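Local coordinates for petrobactin biosynthesis protein AsbB (Bacillus anthracis, PDB 3TO3) that catalyses the ATP-dependent condensation of spermidine with citryl-spermidine intermediates during the biosynthesis of the siderophore petrobactin, at residues F121-L125 with P165-I171; D5-I11 with Y175-F179; R468-K472 with R556-I560. All blocks are in the same frame, centred on the assembly; numbering follows the deposited sequence.

Interaction 1 of 3, residues F121-L125 with P165-I171; sequences FIHEL and PSYKARI
F121 brings the far end of its ring to the pyrrolidine of P165. CZ lies 4.1 Å from P165 CG, which sits at the ring edge near its plane, and the two side chains cross at about a right angle. The ring reaches this far because CG is anti to the backbone N (chi1 -173°). Behind it, L125 CD1 of the same helix covers part of one ring face. Two residues on, H123 offers the CD2 side of its imidazole to the methyl tip of I171, with CD2 3.9 Å from I171 CD1. H123 also packs on N258 of the second subunit.

E124 has the largest share of the contact. Its CG touches I171 CD1 at 3.8 Å, and its CB meets A169 CB at 3.9 Å. Its backbone O lies 3.5 Å from S166 CB. The carboxylate looks elsewhere for its bond: OE1 is hydrogen-bonded to S308 OG. S166 OG is likewise bonded to R576. E124 OE1 and S166 OG lie 3.8 Å apart, but each is bonded to a partner of its own. L125 closes the segment. Its CD2 methyl lies 3.5 Å from P165 C and equally close to S166 N, and it also meets P165 CB at 3.8 Å.

The contact is largely buried and held by van der Waals packing. It lays the loop between helices 150-156 and 175-181 along helix 115-138. At its far end I171 pairs by backbone bonds with L305 of strand 297-306, where R170 and I171 form a G1 beta bulge. Helices 18-37 and 100-110 cover F121 and L125.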
loop_
_atom_site.group_PDB
_atom_site.type_symbol
_atom_site.label_atom_id
_atom_site.label_comp_id
_atom_site.label_asym_id
_atom_site.label_seq_id
_atom_site.Cartn_x
_atom_site.Cartn_y
_atom_site.Cartn_z
ATOM N N PHE B 121 -12.278 -1.959 4.330
ATOM C CA PHE B 121 -12.721 -2.556 5.576
ATOM C C PHE B 121 -12.570 -4.076 5.533
ATOM O O PHE B 121 -12.058 -4.678 6.482
ATOM C CB PHE B 121 -14.166 -2.147 5.856
ATOM C CG PHE B 121 -14.678 -2.566 7.205
ATOM C CD1 PHE B 121 -13.911 -2.379 8.347
ATOM C CD2 PHE B 121 -15.939 -3.106 7.334
ATOM C CE1 PHE B 121 -14.390 -2.747 9.604
ATOM C CE2 PHE B 121 -16.429 -3.484 8.577
ATOM C CZ PHE B 121 -15.653 -3.285 9.720
ATOM N N ILE B 122 -12.999 -4.691 4.431
ATOM C CA ILE B 122 -12.866 -6.146 4.259
ATOM C C ILE B 122 -11.398 -6.542 4.358
ATOM O O ILE B 122 -11.064 -7.528 5.035
ATOM C CB ILE B 122 -13.380 -6.606 2.896
ATOM C CG1 ILE B 122 -14.886 -6.852 2.943
ATOM C CG2 ILE B 122 -12.683 -7.889 2.469
ATOM C CD1 ILE B 122 -15.558 -6.714 1.556
ATOM N N HIS B 123 -10.530 -5.748 3.712
ATOM C CA HIS B 123 -9.083 -5.983 3.712
ATOM C C HIS B 123 -8.522 -5.916 5.129
ATOM O O HIS B 123 -7.699 -6.728 5.503
ATOM C CB HIS B 123 -8.350 -4.960 2.840
ATOM C CG HIS B 123 -6.870 -5.179 2.764
ATOM N ND1 HIS B 123 -6.313 -6.387 2.408
ATOM C CD2 HIS B 123 -5.832 -4.337 2.972
ATOM C CE1 HIS B 123 -4.998 -6.278 2.396
ATOM N NE2 HIS B 123 -4.678 -5.045 2.736
ATOM N N GLU B 124 -8.989 -4.954 5.911
ATOM C CA GLU B 124 -8.521 -4.808 7.276
ATOM C C GLU B 124 -8.968 -5.932 8.163
ATOM O O GLU B 124 -8.228 -6.334 9.084
ATOM C CB GLU B 124 -9.006 -3.477 7.873
ATOM C CG GLU B 124 -8.206 -2.340 7.363
ATOM C CD GLU B 124 -8.828 -1.014 7.716
ATOM O OE1 GLU B 124 -9.264 -0.885 8.895
ATOM O OE2 GLU B 124 -8.879 -0.123 6.815
ATOM N N LEU B 125 -10.192 -6.407 7.912
ATOM C CA LEU B 125 -10.726 -7.534 8.666
ATOM C C LEU B 125 -9.906 -8.803 8.388
ATOM O O LEU B 125 -9.613 -9.557 9.308
ATOM C CB LEU B 125 -12.218 -7.769 8.358
ATOM C CG LEU B 125 -13.080 -6.665 8.985
ATOM C CD1 LEU B 125 -14.530 -6.791 8.578
ATOM C CD2 LEU B 125 -12.988 -6.719 10.485
ATOM N N PRO B 165 -13.972 -4.584 15.213
ATOM C CA PRO B 165 -13.802 -5.891 14.565
ATOM C C PRO B 165 -12.445 -6.066 13.864
ATOM O O PRO B 165 -11.929 -7.194 13.863
ATOM C CB PRO B 165 -15.004 -5.991 13.621
ATOM C CG PRO B 165 -15.580 -4.594 13.556
ATOM C CD PRO B 165 -15.236 -3.931 14.829
ATOM N N SER B 166 -11.829 -5.027 13.308
ATOM C CA SER B 166 -10.439 -5.288 12.979
ATOM C C SER B 166 -9.490 -4.578 13.974
ATOM O O SER B 166 -9.111 -3.411 13.783
ATOM C CB SER B 166 -10.174 -4.801 11.550
ATOM O OG SER B 166 -10.490 -3.433 11.443
ATOM N N TYR B 167 -9.010 -5.353 14.943
ATOM C CA TYR B 167 -8.177 -4.860 16.035
ATOM C C TYR B 167 -6.678 -5.057 15.833
ATOM O O TYR B 167 -5.869 -4.608 16.641
ATOM C CB TYR B 167 -8.612 -5.591 17.328
ATOM C CG TYR B 167 -8.778 -7.117 17.192
ATOM C CD1 TYR B 167 -7.682 -7.969 17.298
ATOM C CD2 TYR B 167 -10.013 -7.693 16.922
ATOM C CE1 TYR B 167 -7.811 -9.353 17.170
ATOM C CE2 TYR B 167 -10.156 -9.084 16.793
ATOM C CZ TYR B 167 -9.042 -9.903 16.924
ATOM O OH TYR B 167 -9.143 -11.268 16.792
ATOM N N LYS B 168 -6.359 -5.904 14.869
ATOM C CA LYS B 168 -5.030 -6.226 14.327
ATOM C C LYS B 168 -4.529 -5.833 12.914
ATOM O O LYS B 168 -3.603 -6.478 12.419
ATOM C CB LYS B 168 -4.549 -7.608 14.779
ATOM C CG LYS B 168 -3.196 -7.539 15.484
ATOM C CD LYS B 168 -2.933 -8.828 16.250
ATOM C CE LYS B 168 -3.196 -8.633 17.733
ATOM N NZ LYS B 168 -2.930 -9.869 18.484
ATOM N N ALA B 169 -5.247 -5.004 12.174
ATOM C CA ALA B 169 -5.001 -4.899 10.728
ATOM C C ALA B 169 -3.534 -4.758 10.339
ATOM O O ALA B 169 -3.036 -5.519 9.482
ATOM C CB ALA B 169 -5.801 -3.766 10.131
ATOM N N ARG B 170 -2.860 -3.805 10.966
ATOM C CA ARG B 170 -1.462 -3.500 10.658
ATOM C C ARG B 170 -1.171 -3.409 9.159
ATOM O O ARG B 170 -0.240 -4.064 8.677
ATOM C CB ARG B 170 -0.526 -4.536 11.281
ATOM C CG ARG B 170 -0.281 -4.343 12.759
ATOM C CD ARG B 170 0.314 -5.589 13.411
ATOM N NE ARG B 170 0.052 -5.580 14.839
ATOM C CZ ARG B 170 0.516 -6.474 15.710
ATOM N NH1 ARG B 170 1.273 -7.485 15.305
ATOM N NH2 ARG B 170 0.189 -6.362 16.993
ATOM N N ILE B 171 -1.963 -2.632 8.417
ATOM C CA ILE B 171 -1.725 -2.463 6.967
ATOM C C ILE B 171 -0.343 -1.800 6.715
ATOM O O ILE B 171 -0.022 -0.714 7.236
ATOM C CB ILE B 171 -2.861 -1.648 6.288
ATOM C CG1 ILE B 171 -4.239 -2.071 6.834
ATOM C CG2 ILE B 171 -2.790 -1.729 4.712
ATOM C CD1 ILE B 171 -4.644 -3.489 6.555
#

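Interaction 2 of 3, residues D5-I11 with Y175-F179; sequences DMYHTKI and YRDNF
D5 OD2 is gripped by two firm donors, one from each segment. R176 NH2 gives the shorter bond, 2.8 Å to D5 OD2 at 161°, and H8 N gives the other at 3.1 Å. NH2 lies above the carboxylate plane, while the oxygen lies in the guanidinium plane. A longer bond, R176 NH1 to D5 OD1 at 3.3 Å, completes an end-on salt bridge. A chi3 bend (-83°) brings its guanidinium to D5, and R176 NH2 donates to Y175 OH at 3.0 Å. One nitrogen thus ties the tyrosine to the aspartate.

Below this polar cluster the contact is apolar. The CD2 edge atom of Y7 sits over one face of the F179 ring, 3.3 Å from F179 CD2. The ring planes are 59° apart, so this is an oblique aromatic pair. I11 packs against both Y175 and F179, its CD1 lying 3.5 Å from Y175 CB. H8 turns to the second subunit, where its NE2 is hydrogen-bonded to W251.

D5 is a classical N-cap: its carboxylate accepts from backbone N-H groups of the first turn of helix 6-15. Here the cap doubles as a salt-bridge acceptor, joining the N-terminal helix to helix 175-181 beside the homodimer interface.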
loop_
_atom_site.group_PDB
_atom_site.type_symbol
_atom_site.label_atom_id
_atom_site.label_comp_id
_atom_site.label_asym_id
_atom_site.label_seq_id
_atom_site.Cartn_x
_atom_site.Cartn_y
_atom_site.Cartn_z
ATOM N N ASP B 5 12.375 -20.176 5.208
ATOM C CA ASP B 5 12.859 -20.525 6.546
ATOM C C ASP B 5 11.788 -20.895 7.582
ATOM O O ASP B 5 10.598 -21.006 7.272
ATOM C CB ASP B 5 13.746 -19.414 7.101
ATOM C CG ASP B 5 12.946 -18.173 7.521
ATOM O OD1 ASP B 5 13.619 -17.185 7.895
ATOM O OD2 ASP B 5 11.673 -18.188 7.482
HETATM N N MSE B 6 12.243 -21.060 8.823
HETATM C CA MSE B 6 11.392 -21.422 9.955
HETATM C C MSE B 6 10.283 -20.414 10.287
HETATM O O MSE B 6 9.271 -20.780 10.892
HETATM C CB MSE B 6 12.254 -21.638 11.196
HETATM C CG MSE B 6 12.288 -20.423 12.115
HETATM SE SE MSE B 6 13.400 -20.645 13.706
HETATM C CE MSE B 6 12.611 -19.238 14.817
ATOM N N TYR B 7 10.472 -19.145 9.926
ATOM C CA TYR B 7 9.408 -18.159 10.124
ATOM C C TYR B 7 8.293 -18.399 9.117
ATOM O O TYR B 7 7.093 -18.280 9.451
ATOM C CB TYR B 7 9.945 -16.724 10.075
ATOM C CG TYR B 7 10.712 -16.383 11.328
ATOM C CD1 TYR B 7 12.104 -16.447 11.364
ATOM C CD2 TYR B 7 10.042 -16.054 12.498
ATOM C CE1 TYR B 7 12.809 -16.156 12.532
ATOM C CE2 TYR B 7 10.736 -15.763 13.669
ATOM C CZ TYR B 7 12.116 -15.816 13.682
ATOM O OH TYR B 7 12.790 -15.522 14.853
ATOM N N HIS B 8 8.689 -18.795 7.906
ATOM C CA HIS B 8 7.728 -19.181 6.894
ATOM C C HIS B 8 6.921 -20.382 7.393
ATOM O O HIS B 8 5.691 -20.380 7.373
ATOM C CB HIS B 8 8.444 -19.497 5.586
ATOM C CG HIS B 8 7.538 -19.995 4.506
ATOM N ND1 HIS B 8 7.548 -21.300 4.071
ATOM C CD2 HIS B 8 6.599 -19.360 3.767
ATOM C CE1 HIS B 8 6.656 -21.451 3.110
ATOM N NE2 HIS B 8 6.063 -20.289 2.910
ATOM N N THR B 9 7.621 -21.394 7.880
ATOM C CA THR B 9 6.964 -22.585 8.406
ATOM C C THR B 9 5.948 -22.288 9.508
ATOM O O THR B 9 4.869 -22.886 9.534
ATOM C CB THR B 9 8.005 -23.583 8.880
ATOM O OG1 THR B 9 8.850 -23.886 7.770
ATOM C CG2 THR B 9 7.359 -24.874 9.408
ATOM N N LYS B 10 6.279 -21.346 10.391
ATOM C CA LYS B 10 5.384 -20.943 11.483
ATOM C C LYS B 10 4.095 -20.344 10.971
ATOM O O LYS B 10 3.002 -20.698 11.431
ATOM C CB LYS B 10 6.050 -19.908 12.400
ATOM C CG LYS B 10 7.110 -20.467 13.330
ATOM C CD LYS B 10 7.602 -19.382 14.282
ATOM C CE LYS B 10 8.707 -19.887 15.201
ATOM N NZ LYS B 10 8.173 -20.879 16.171
ATOM N N ILE B 11 4.228 -19.407 10.042
ATOM C CA ILE B 11 3.072 -18.743 9.478
ATOM C C ILE B 11 2.118 -19.762 8.894
ATOM O O ILE B 11 0.891 -19.697 9.129
ATOM C CB ILE B 11 3.460 -17.783 8.337
ATOM C CG1 ILE B 11 4.240 -16.636 8.899
ATOM C CG2 ILE B 11 2.213 -17.151 7.769
ATOM C CD1 ILE B 11 3.344 -15.751 9.671
ATOM N N TYR B 175 4.077 -10.726 6.785
ATOM C CA TYR B 175 4.340 -11.577 7.945
ATOM C C TYR B 175 5.713 -11.361 8.617
ATOM O O TYR B 175 5.817 -11.417 9.845
ATOM C CB TYR B 175 4.088 -13.048 7.647
ATOM C CG TYR B 175 5.227 -13.816 6.992
ATOM C CD1 TYR B 175 6.214 -14.437 7.757
ATOM C CD2 TYR B 175 5.275 -13.986 5.616
ATOM C CE1 TYR B 175 7.241 -15.176 7.154
ATOM C CE2 TYR B 175 6.287 -14.715 5.010
ATOM C CZ TYR B 175 7.272 -15.304 5.772
ATOM O OH TYR B 175 8.273 -16.033 5.150
ATOM N N ARG B 176 6.744 -11.098 7.816
ATOM C CA ARG B 176 8.103 -11.002 8.328
ATOM C C ARG B 176 8.303 -9.753 9.187
ATOM O O ARG B 176 8.808 -9.833 10.301
ATOM C CB ARG B 176 9.097 -11.069 7.175
ATOM C CG ARG B 176 10.475 -11.545 7.570
ATOM C CD ARG B 176 11.252 -12.046 6.355
ATOM N NE ARG B 176 10.895 -13.420 6.039
ATOM C CZ ARG B 176 11.362 -14.459 6.722
ATOM N NH1 ARG B 176 12.189 -14.254 7.742
ATOM N NH2 ARG B 176 11.000 -15.693 6.403
ATOM N N ASP B 177 7.877 -8.598 8.678
ATOM C CA ASP B 177 7.847 -7.389 9.480
ATOM C C ASP B 177 6.978 -7.559 10.723
ATOM O O ASP B 177 7.283 -7.015 11.790
ATOM C CB ASP B 177 7.350 -6.202 8.653
ATOM C CG ASP B 177 8.445 -5.605 7.761
ATOM O OD1 ASP B 177 9.652 -5.692 8.110
ATOM O OD2 ASP B 177 8.081 -5.037 6.710
ATOM N N ASN B 178 5.892 -8.308 10.590
ATOM C CA ASN B 178 4.999 -8.498 11.725
ATOM C C ASN B 178 5.734 -9.234 12.860
ATOM O O ASN B 178 5.651 -8.832 14.043
ATOM C CB ASN B 178 3.718 -9.260 11.326
ATOM C CG ASN B 178 2.726 -9.295 12.436
ATOM O OD1 ASN B 178 2.302 -8.217 12.922
ATOM N ND2 ASN B 178 2.386 -10.512 12.913
ATOM N N PHE B 179 6.438 -10.309 12.487
ATOM C CA PHE B 179 7.325 -11.025 13.395
ATOM C C PHE B 179 8.370 -10.099 14.036
ATOM O O PHE B 179 8.694 -10.251 15.211
ATOM C CB PHE B 179 8.046 -12.143 12.678
ATOM C CG PHE B 179 7.303 -13.441 12.676
ATOM C CD1 PHE B 179 6.532 -13.822 13.746
ATOM C CD2 PHE B 179 7.379 -14.281 11.597
ATOM C CE1 PHE B 179 5.847 -15.031 13.721
ATOM C CE2 PHE B 179 6.699 -15.480 11.578
ATOM C CZ PHE B 179 5.935 -15.853 12.640
#

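Interaction 3 of 3, residues R468-K472 with R556-I560; sequences RPFLK and RFESI
F470 and R556 bury most of the surface in this contact by lying on each other. The guanidinium of R556 is stacked on one face of the F470 ring, a cation-pi contact with centres 4.2 Å apart and planes at 28°. The side chains run past each other in opposite directions. The aliphatic chain therefore covers it too: R556 CG makes a CH-pi contact near the far rim, 3.7 Å from F470 CZ. An extended chain from CG to NE (chi3 -171°) lets it span the length of the phenyl group.

The backbone of F470 fixes the arginine. R556 NH2 donates to F470 O at 2.6 Å, almost straight at 172°. The oxygen lies in the guanidinium plane, but the donor stands above the carbonyl plane. R556 NH1 adds a weak bond to this oxygen and is also hydrogen-bonded to V430 O.

S559 meets the ring at its edge, with OG 3.7 Å from F470 CZ. S559 OG donates back to R556 O at 3.0 Å. I560 CG1 approaches F470 CE2, also near the ring plane.

The contact joins the 3-10 turn after strand 465-467 to the short helix 554-560. Both lie in the FhuF-like family region, away from the ATP and magnesium sites. Y467 meets the F470 ring edge-to-face, I501 packs on F470 and S559, and helix 410-432 reaches both R556 and I560 through V430.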
loop_
_atom_site.group_PDB
_atom_site.type_symbol
_atom_site.label_atom_id
_atom_site.label_comp_id
_atom_site.label_asym_id
_atom_site.label_seq_id
_atom_site.Cartn_x
_atom_site.Cartn_y
_atom_site.Cartn_z
ATOM N N ARG B 468 -14.030 25.181 28.618
ATOM C CA ARG B 468 -13.379 26.372 29.162
ATOM C C ARG B 468 -14.092 26.973 30.377
ATOM O O ARG B 468 -13.450 27.326 31.358
ATOM C CB ARG B 468 -13.203 27.426 28.054
ATOM C CG ARG B 468 -12.447 28.678 28.469
ATOM C CD ARG B 468 -12.162 29.577 27.264
ATOM N NE ARG B 468 -11.132 28.984 26.414
ATOM C CZ ARG B 468 -9.855 29.350 26.421
ATOM N NH1 ARG B 468 -9.452 30.334 27.222
ATOM N NH2 ARG B 468 -8.985 28.741 25.620
ATOM N N PRO B 469 -15.424 27.095 30.317
ATOM C CA PRO B 469 -16.127 27.636 31.487
ATOM C C PRO B 469 -15.921 26.829 32.772
ATOM O O PRO B 469 -16.134 27.399 33.835
ATOM C CB PRO B 469 -17.596 27.591 31.061
ATOM C CG PRO B 469 -17.541 27.733 29.567
ATOM C CD PRO B 469 -16.328 26.920 29.167
ATOM N N PHE B 470 -15.519 25.558 32.698
ATOM C CA PHE B 470 -15.296 24.791 33.921
ATOM C C PHE B 470 -13.887 24.909 34.540
ATOM O O PHE B 470 -13.651 24.418 35.646
ATOM C CB PHE B 470 -15.613 23.302 33.702
ATOM C CG PHE B 470 -17.070 22.945 33.887
ATOM C CD1 PHE B 470 -18.067 23.913 33.745
ATOM C CD2 PHE B 470 -17.435 21.650 34.222
ATOM C CE1 PHE B 470 -19.392 23.590 33.931
ATOM C CE2 PHE B 470 -18.759 21.320 34.420
ATOM C CZ PHE B 470 -19.743 22.286 34.277
ATOM N N LEU B 471 -12.944 25.522 33.839
ATOM C CA LEU B 471 -11.571 25.538 34.335
ATOM C C LEU B 471 -11.458 26.289 35.667
ATOM O O LEU B 471 -12.092 27.323 35.858
ATOM C CB LEU B 471 -10.631 26.135 33.290
ATOM C CG LEU B 471 -10.732 25.493 31.900
ATOM C CD1 LEU B 471 -9.917 26.262 30.878
ATOM C CD2 LEU B 471 -10.311 24.014 31.940
ATOM N N LYS B 472 -10.677 25.745 36.597
ATOM C CA LYS B 472 -10.481 26.391 37.890
ATOM C C LYS B 472 -9.808 27.730 37.640
ATOM O O LYS B 472 -10.163 28.734 38.267
ATOM C CB LYS B 472 -9.646 25.530 38.846
ATOM C CG LYS B 472 -10.344 25.122 40.159
ATOM C CD LYS B 472 -9.302 25.006 41.287
ATOM C CE LYS B 472 -9.619 23.899 42.300
ATOM N NZ LYS B 472 -8.363 23.210 42.800
ATOM N N ARG B 556 -22.455 21.555 39.504
ATOM C CA ARG B 556 -21.589 21.227 38.381
ATOM C C ARG B 556 -21.802 19.774 38.013
ATOM O O ARG B 556 -21.914 19.438 36.837
ATOM C CB ARG B 556 -20.132 21.395 38.781
ATOM C CG ARG B 556 -19.312 22.351 37.935
ATOM C CD ARG B 556 -18.240 22.937 38.834
ATOM N NE ARG B 556 -17.491 24.028 38.238
ATOM C CZ ARG B 556 -16.372 23.862 37.553
ATOM N NH1 ARG B 556 -15.891 22.644 37.371
ATOM N NH2 ARG B 556 -15.745 24.912 37.052
ATOM N N PHE B 557 -21.828 18.923 39.039
ATOM C CA PHE B 557 -22.048 17.504 38.871
ATOM C C PHE B 557 -23.418 17.244 38.247
ATOM O O PHE B 557 -23.552 16.437 37.329
ATOM C CB PHE B 557 -21.887 16.757 40.207
ATOM C CG PHE B 557 -22.243 15.277 40.134
ATOM C CD1 PHE B 557 -23.374 14.783 40.784
ATOM C CD2 PHE B 557 -21.449 14.385 39.409
ATOM C CE1 PHE B 557 -23.707 13.429 40.720
ATOM C CE2 PHE B 557 -21.784 13.023 39.336
ATOM C CZ PHE B 557 -22.911 12.549 39.990
ATOM N N GLU B 558 -24.428 17.954 38.718
ATOM C CA GLU B 558 -25.738 17.785 38.142
ATOM C C GLU B 558 -25.759 18.168 36.676
ATOM O O GLU B 558 -26.307 17.427 35.860
ATOM C CB GLU B 558 -26.782 18.578 38.917
ATOM C CG GLU B 558 -27.547 17.719 39.899
ATOM C CD GLU B 558 -28.082 18.506 41.091
ATOM O OE1 GLU B 558 -28.355 19.728 40.936
ATOM O OE2 GLU B 558 -28.218 17.897 42.188
ATOM N N SER B 559 -25.157 19.302 36.328
ATOM C CA SER B 559 -25.260 19.816 34.955
ATOM C C SER B 559 -24.613 18.905 33.899
ATOM O O SER B 559 -24.946 18.949 32.714
ATOM C CB SER B 559 -24.678 21.229 34.862
ATOM O OG SER B 559 -23.264 21.183 34.839
ATOM N N ILE B 560 -23.687 18.078 34.348
ATOM C CA ILE B 560 -23.000 17.112 33.505
ATOM C C ILE B 560 -23.926 15.926 33.122
ATOM O O ILE B 560 -23.740 15.293 32.082
ATOM C CB ILE B 560 -21.730 16.629 34.256
ATOM C CG1 ILE B 560 -20.647 17.681 34.159
ATOM C CG2 ILE B 560 -21.190 15.294 33.752
ATOM C CD1 ILE B 560 -19.322 17.138 34.565
#

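Interaction 1 is the buried contact of the three, while interactions 2 and 3 are only partly buried. Interactions 1 and 2 are neighbours: R170 NH1 probably hydrogen-bonds N178 OD1, 2.7 Å away, and helix 115-138 contributes to the packing of both. Both also reach the second subunit. Interaction 3 lies on the opposite side of the chain's centre, about 39 Å from interaction 1 between centres, and touches no other chain. The chemistry differs accordingly. Interaction 1, with the side chain of A169 about 9 Å from the bound ATP, relies on van der Waals packing. Interaction 2 adds a salt bridge at a helix cap, and interaction 3 centres on an arginine-aromatic stack.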